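PDB 3W5M: alpha-L-rhamnosidase from Streptomyces avermitilis, which hydrolyses terminal non-reducing alpha-L-rhamnose residues from alpha-L-rhamnosides such as citrus flavonoids and gum arabic. Local coordinates for residues A3-Y13 with H24-S33. Numbering follows the deposited sequence.
Sequences ALRVTSPSVEY and HPRLSWPMAS
E12 carries CG beside its backbone N, anti to the carbonyl carbon (chi1 -63°), and bends at chi2 (-71°), while R26 bends at chi3 (-63°); together these turns lay the carboxylate along the guanidinium edge that carries NE and NH2. The grip is side-on: R26 NH2 reaches E12 OE1 at 2.8 Å and R26 NE reaches E12 OE2 at 3.0 Å, both nearly straight and both in the guanidinium plane. Arginine suits this place because it has another nitrogen to spare, NH1, which forms a salt bridge with D712; Y13 OH also bonds D712, tying this end of the contact to the helical part of the chain. E12 OE2 accepts a further bond, from the backbone N of R26, on its anti side. With an alanine here instead of E12, R26 NE, NH2 and backbone N would probably be left without these acceptors and the guanidinium freer to turn, though NH1 would keep D712.

The backbones form two short antiparallel runs, R5-V6 with M31-A32 and S10-V11 with L27-S28, whose register shifts by one residue across the loop at T7-P9. They belong to a sheet of the N-terminal immunoglobulin-like domain. P30 has no N-H to offer, but its O accepts from T7 N at 2.9 Å, while its ring packs against the carbonyl oxygens of T7 and S8.

S10 and S28 face each other as a hydrogen-bonded pair, and their short hydroxyl side chains are bridged by one water, which also bonds Y13 N and R26 O; S28 OG also bonds L72 N. The other face is apolar. Beta-branched V11 sets CG1 against P25 CB and CG2 tightly against L27 CD2 (3.4 Å), and V6 similarly splits its methyls, CG1 on W29 CB (3.6 Å) and CG2 on M31 CG (3.9 Å).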
ATOM      1  N   ALA A   3       6.757  37.845  21.554  1.00 57.20           N
ATOM      2  CA  ALA A   3       5.342  37.382  21.454  1.00 52.44           C
ATOM      3  C   ALA A   3       5.198  35.996  20.779  1.00 48.79           C
ATOM      4  O   ALA A   3       6.161  35.417  20.251  1.00 46.63           O
ATOM      5  CB  ALA A   3       4.481  38.428  20.748  1.00 51.01           C
ATOM      6  N   LEU A   4       3.973  35.486  20.839  1.00 45.42           N
ATOM      7  CA  LEU A   4       3.579  34.195  20.297  1.00 38.80           C
ATOM      8  C   LEU A   4       3.059  34.412  18.876  1.00 32.85           C
ATOM      9  O   LEU A   4       2.297  35.333  18.647  1.00 33.99           O
ATOM     10  CB  LEU A   4       2.449  33.668  21.176  1.00 40.68           C
ATOM     11  CG  LEU A   4       2.152  32.193  21.400  1.00 42.50           C
ATOM     12  CD1 LEU A   4       3.405  31.325  21.417  1.00 44.13           C
ATOM     13  CD2 LEU A   4       1.395  32.047  22.709  1.00 42.62           C
ATOM     14  N   ARG A   5       3.466  33.590  17.917  1.00 29.57           N
ATOM     15  CA  ARG A   5       2.885  33.698  16.572  1.00 26.71           C
ATOM     16  C   ARG A   5       2.468  32.334  16.012  1.00 25.39           C
ATOM     17  O   ARG A   5       3.098  31.344  16.313  1.00 24.29           O
ATOM     18  CB  ARG A   5       3.845  34.420  15.619  1.00 27.84           C
ATOM     19  CG  ARG A   5       4.921  33.575  14.977  1.00 31.57           C
ATOM     20  CD  ARG A   5       5.855  34.442  14.115  1.00 33.30           C
ATOM     21  NE  ARG A   5       6.669  33.647  13.193  1.00 33.75           N
ATOM     22  CZ  ARG A   5       7.768  32.978  13.537  1.00 35.69           C
ATOM     23  NH1 ARG A   5       8.211  33.000  14.786  1.00 34.92           N
ATOM     24  NH2 ARG A   5       8.437  32.276  12.628  1.00 39.32           N
ATOM     25  N   VAL A   6       1.423  32.303  15.193  1.00 26.55           N
ATOM     26  CA  VAL A   6       0.947  31.045  14.612  1.00 26.00           C
ATOM     27  C   VAL A   6       1.748  30.756  13.350  1.00 29.14           C
ATOM     28  O   VAL A   6       1.936  31.646  12.519  1.00 29.57           O
ATOM     29  CB  VAL A   6      -0.580  31.059  14.374  1.00 25.53           C
ATOM     30  CG1 VAL A   6      -1.018  29.914  13.459  1.00 25.40           C
ATOM     31  CG2 VAL A   6      -1.324  30.995  15.716  1.00 25.97           C
ATOM     32  N   THR A   7       2.251  29.530  13.224  1.00 29.39           N
ATOM     33  CA  THR A   7       3.028  29.133  12.041  1.00 31.64           C
ATOM     34  C   THR A   7       2.393  27.884  11.446  1.00 33.55           C
ATOM     35  O   THR A   7       2.044  26.963  12.182  1.00 38.33           O
ATOM     36  CB  THR A   7       4.501  28.791  12.394  1.00 32.64           C
ATOM     37  OG1 THR A   7       4.542  27.709  13.338  1.00 35.72           O
ATOM     38  CG2 THR A   7       5.200  29.968  13.006  1.00 35.21           C
ATOM     39  N   SER A   8       2.235  27.852  10.130  1.00 33.39           N
ATOM     40  CA  SER A   8       1.763  26.633   9.429  1.00 35.27           C
ATOM     41  C   SER A   8       0.408  26.105   9.925  1.00 30.15           C
ATOM     42  O   SER A   8       0.300  24.931  10.322  1.00 32.20           O
ATOM     43  CB  SER A   8       2.803  25.509   9.485  1.00 34.55           C
ATOM     44  OG  SER A   8       3.945  25.855   8.729  1.00 44.05           O
ATOM     45  N   PRO A   9      -0.628  26.947   9.889  1.00 28.33           N
ATOM     46  CA  PRO A   9      -1.887  26.370  10.336  1.00 27.54           C
ATOM     47  C   PRO A   9      -2.406  25.323   9.336  1.00 25.15           C
ATOM     48  O   PRO A   9      -2.085  25.368   8.150  1.00 24.47           O
ATOM     49  CB  PRO A   9      -2.810  27.585  10.426  1.00 31.50           C
ATOM     50  CG  PRO A   9      -2.283  28.544   9.411  1.00 29.81           C
ATOM     51  CD  PRO A   9      -0.795  28.314   9.350  1.00 29.01           C
ATOM     52  N   SER A  10      -3.173  24.357   9.816  1.00 23.01           N
ATOM     53  CA  SER A  10      -3.589  23.261   8.937  1.00 20.94           C
ATOM     54  C   SER A  10      -5.033  22.868   9.203  1.00 20.62           C
ATOM     55  O   SER A  10      -5.613  23.215  10.229  1.00 18.85           O
ATOM     56  CB  SER A  10      -2.670  22.039   9.097  1.00 20.86           C
ATOM     57  OG  SER A  10      -2.826  21.456  10.387  1.00 22.89           O
ATOM     58  N   VAL A  11      -5.599  22.142   8.247  1.00 20.09           N
ATOM     59  CA  VAL A  11      -6.976  21.682   8.330  1.00 19.45           C
ATOM     60  C   VAL A  11      -6.927  20.188   8.005  1.00 19.39           C
ATOM     61  O   VAL A  11      -6.417  19.784   6.962  1.00 19.09           O
ATOM     62  CB  VAL A  11      -7.882  22.432   7.338  1.00 20.39           C
ATOM     63  CG1 VAL A  11      -9.319  21.926   7.448  1.00 20.50           C
ATOM     64  CG2 VAL A  11      -7.858  23.947   7.610  1.00 20.52           C
ATOM     65  N   GLU A  12      -7.435  19.356   8.905  1.00 17.83           N
ATOM     66  CA  GLU A  12      -7.354  17.914   8.692  1.00 18.69           C
ATOM     67  C   GLU A  12      -5.941  17.458   8.282  1.00 18.01           C
ATOM     68  O   GLU A  12      -5.791  16.696   7.316  1.00 18.55           O
ATOM     69  CB  GLU A  12      -8.423  17.437   7.689  1.00 19.99           C
ATOM     70  CG  GLU A  12      -9.864  17.653   8.142  1.00 21.29           C
ATOM     71  CD  GLU A  12     -10.260  16.709   9.282  1.00 25.66           C
ATOM     72  OE1 GLU A  12      -9.795  15.534   9.300  1.00 26.85           O
ATOM     73  OE2 GLU A  12     -11.047  17.127  10.165  1.00 26.43           O
ATOM     74  N   TYR A  13      -4.941  17.909   9.051  1.00 18.11           N
ATOM     75  CA  TYR A  13      -3.535  17.503   8.928  1.00 18.85           C
ATOM     76  C   TYR A  13      -2.809  18.113   7.745  1.00 19.32           C
ATOM     77  O   TYR A  13      -1.642  17.816   7.538  1.00 21.56           O
ATOM     78  CB  TYR A  13      -3.399  15.965   8.841  1.00 18.79           C
ATOM     79  CG  TYR A  13      -3.769  15.273  10.133  1.00 18.47           C
ATOM     80  CD1 TYR A  13      -2.845  15.138  11.141  1.00 20.50           C
ATOM     81  CD2 TYR A  13      -5.046  14.739  10.327  1.00 19.52           C
ATOM     82  CE1 TYR A  13      -3.162  14.491  12.330  1.00 21.98           C
ATOM     83  CE2 TYR A  13      -5.385  14.088  11.521  1.00 20.01           C
ATOM     84  CZ  TYR A  13      -4.438  13.980  12.520  1.00 21.42           C
ATOM     85  OH  TYR A  13      -4.709  13.313  13.715  1.00 23.15           O
ATOM     86  N   HIS A  24     -17.226  19.082   9.856  1.00 21.53           N
ATOM     87  CA  HIS A  24     -16.556  19.863  10.885  1.00 21.68           C
ATOM     88  C   HIS A  24     -15.055  19.673  10.795  1.00 20.73           C
ATOM     89  O   HIS A  24     -14.438  18.992  11.647  1.00 21.03           O
ATOM     90  CB  HIS A  24     -17.087  19.446  12.262  1.00 25.93           C
ATOM     91  CG  HIS A  24     -18.574  19.561  12.360  1.00 28.52           C
ATOM     92  ND1 HIS A  24     -19.209  20.765  12.565  1.00 31.90           N
ATOM     93  CD2 HIS A  24     -19.552  18.640  12.197  1.00 30.08           C
ATOM     94  CE1 HIS A  24     -20.516  20.578  12.571  1.00 31.41           C
ATOM     95  NE2 HIS A  24     -20.752  19.299  12.343  1.00 31.11           N
ATOM     96  N   PRO A  25     -14.434  20.284   9.750  1.00 21.20           N
ATOM     97  CA  PRO A  25     -12.983  20.096   9.550  1.00 20.32           C
ATOM     98  C   PRO A  25     -12.204  20.545  10.780  1.00 19.82           C
ATOM     99  O   PRO A  25     -12.537  21.569  11.376  1.00 22.30           O
ATOM    100  CB  PRO A  25     -12.649  20.983   8.324  1.00 21.04           C
ATOM    101  CG  PRO A  25     -13.847  21.824   8.090  1.00 22.20           C
ATOM    102  CD  PRO A  25     -15.032  21.131   8.716  1.00 19.58           C
ATOM    103  N   ARG A  26     -11.161  19.800  11.138  1.00 20.31           N
ATOM    104  CA  ARG A  26     -10.403  20.060  12.377  1.00 18.96           C
ATOM    105  C   ARG A  26      -9.197  20.929  12.099  1.00 20.01           C
ATOM    106  O   ARG A  26      -8.339  20.579  11.281  1.00 19.79           O
ATOM    107  CB  ARG A  26      -9.986  18.753  13.031  1.00 20.41           C
ATOM    108  CG  ARG A  26     -11.191  17.967  13.552  1.00 21.60           C
ATOM    109  CD  ARG A  26     -10.794  16.531  13.936  1.00 20.99           C
ATOM    110  NE  ARG A  26     -10.330  15.812  12.753  1.00 21.68           N
ATOM    111  CZ  ARG A  26      -9.674  14.648  12.783  1.00 22.60           C
ATOM    112  NH1 ARG A  26      -9.403  14.050  13.939  1.00 23.40           N
ATOM    113  NH2 ARG A  26      -9.285  14.097  11.650  1.00 21.90           N
ATOM    114  N   LEU A  27      -9.116  22.034  12.824  1.00 18.96           N
ATOM    115  CA  LEU A  27      -8.140  23.090  12.564  1.00 20.07           C
ATOM    116  C   LEU A  27      -7.001  22.976  13.571  1.00 19.73           C
ATOM    117  O   LEU A  27      -7.235  22.635  14.752  1.00 21.92           O
ATOM    118  CB  LEU A  27      -8.851  24.445  12.740  1.00 19.24           C
ATOM    119  CG  LEU A  27     -10.096  24.679  11.868  1.00 20.59           C
ATOM    120  CD1 LEU A  27     -10.730  26.013  12.250  1.00 21.94           C
ATOM    121  CD2 LEU A  27      -9.709  24.679  10.410  1.00 20.75           C
ATOM    122  N   SER A  28      -5.772  23.259  13.132  1.00 20.09           N
ATOM    123  CA  SER A  28      -4.609  23.202  14.017  1.00 20.56           C
ATOM    124  C   SER A  28      -3.726  24.427  13.836  1.00 21.48           C
ATOM    125  O   SER A  28      -3.574  24.920  12.705  1.00 19.71           O
ATOM    126  CB  SER A  28      -3.768  21.949  13.746  1.00 21.71           C
ATOM    127  OG  SER A  28      -4.469  20.748  14.120  1.00 23.50           O
ATOM    128  N   TRP A  29      -3.141  24.907  14.926  1.00 21.56           N
ATOM    129  CA  TRP A  29      -2.242  26.082  14.869  1.00 22.85           C
ATOM    130  C   TRP A  29      -0.969  25.910  15.707  1.00 24.56           C
ATOM    131  O   TRP A  29      -0.891  26.367  16.847  1.00 24.99           O
ATOM    132  CB  TRP A  29      -2.984  27.406  15.168  1.00 22.89           C
ATOM    133  CG  TRP A  29      -3.902  27.392  16.381  1.00 22.99           C
ATOM    134  CD1 TRP A  29      -3.566  27.693  17.673  1.00 23.49           C
ATOM    135  CD2 TRP A  29      -5.305  27.102  16.393  1.00 21.76           C
ATOM    136  NE1 TRP A  29      -4.674  27.577  18.487  1.00 22.40           N
ATOM    137  CE2 TRP A  29      -5.747  27.223  17.730  1.00 21.39           C
ATOM    138  CE3 TRP A  29      -6.227  26.725  15.403  1.00 20.81           C
ATOM    139  CZ2 TRP A  29      -7.072  27.003  18.110  1.00 20.20           C
ATOM    140  CZ3 TRP A  29      -7.560  26.544  15.772  1.00 21.84           C
ATOM    141  CH2 TRP A  29      -7.965  26.662  17.121  1.00 21.45           C
ATOM    142  N   PRO A  30       0.045  25.248  15.128  1.00 24.00           N
ATOM    143  CA  PRO A  30       1.342  25.242  15.801  1.00 25.35           C
ATOM    144  C   PRO A  30       1.761  26.702  16.063  1.00 24.85           C
ATOM    145  O   PRO A  30       1.463  27.601  15.247  1.00 23.95           O
ATOM    146  CB  PRO A  30       2.280  24.587  14.768  1.00 25.09           C
ATOM    147  CG  PRO A  30       1.391  23.911  13.762  1.00 24.36           C
ATOM    148  CD  PRO A  30       0.097  24.673  13.773  1.00 23.84           C
ATOM    149  N   MET A  31       2.397  26.955  17.196  1.00 23.97           N
ATOM    150  CA  MET A  31       2.845  28.311  17.499  1.00 24.49           C
ATOM    151  C   MET A  31       4.361  28.341  17.710  1.00 25.33           C
ATOM    152  O   MET A  31       4.963  27.329  18.039  1.00 25.66           O
ATOM    153  CB  MET A  31       2.119  28.848  18.725  1.00 24.33           C
ATOM    154  CG  MET A  31       0.639  29.174  18.502  1.00 26.95           C
ATOM    155  SD  MET A  31      -0.265  29.091  20.080  1.00 31.44           S
ATOM    156  CE  MET A  31      -0.394  27.316  20.313  1.00 29.22           C
ATOM    157  N   ALA A  32       4.971  29.503  17.500  1.00 26.60           N
ATOM    158  CA  ALA A  32       6.417  29.661  17.715  1.00 28.58           C
ATOM    159  C   ALA A  32       6.679  30.853  18.606  1.00 28.42           C
ATOM    160  O   ALA A  32       5.964  31.853  18.542  1.00 30.09           O
ATOM    161  CB  ALA A  32       7.146  29.823  16.385  1.00 30.57           C
ATOM    162  N   SER A  33       7.684  30.738  19.469  1.00 30.59           N
ATOM    163  CA  SER A  33       8.050  31.857  20.346  1.00 33.14           C
ATOM    164  C   SER A  33       9.501  31.700  20.725  1.00 34.35           C
ATOM    165  O   SER A  33       9.907  30.613  21.146  1.00 32.76           O
ATOM    166  CB  SER A  33       7.202  31.853  21.629  1.00 33.82           C
ATOM    167  OG  SER A  33       7.789  32.637  22.673  1.00 35.74           O
TER
HETATM  168  O   HOH W   1       7.011  34.400  17.314  1.00 44.72           O
HETATM  169  O   HOH W   2      -5.222  20.055  11.282  1.00 21.41           O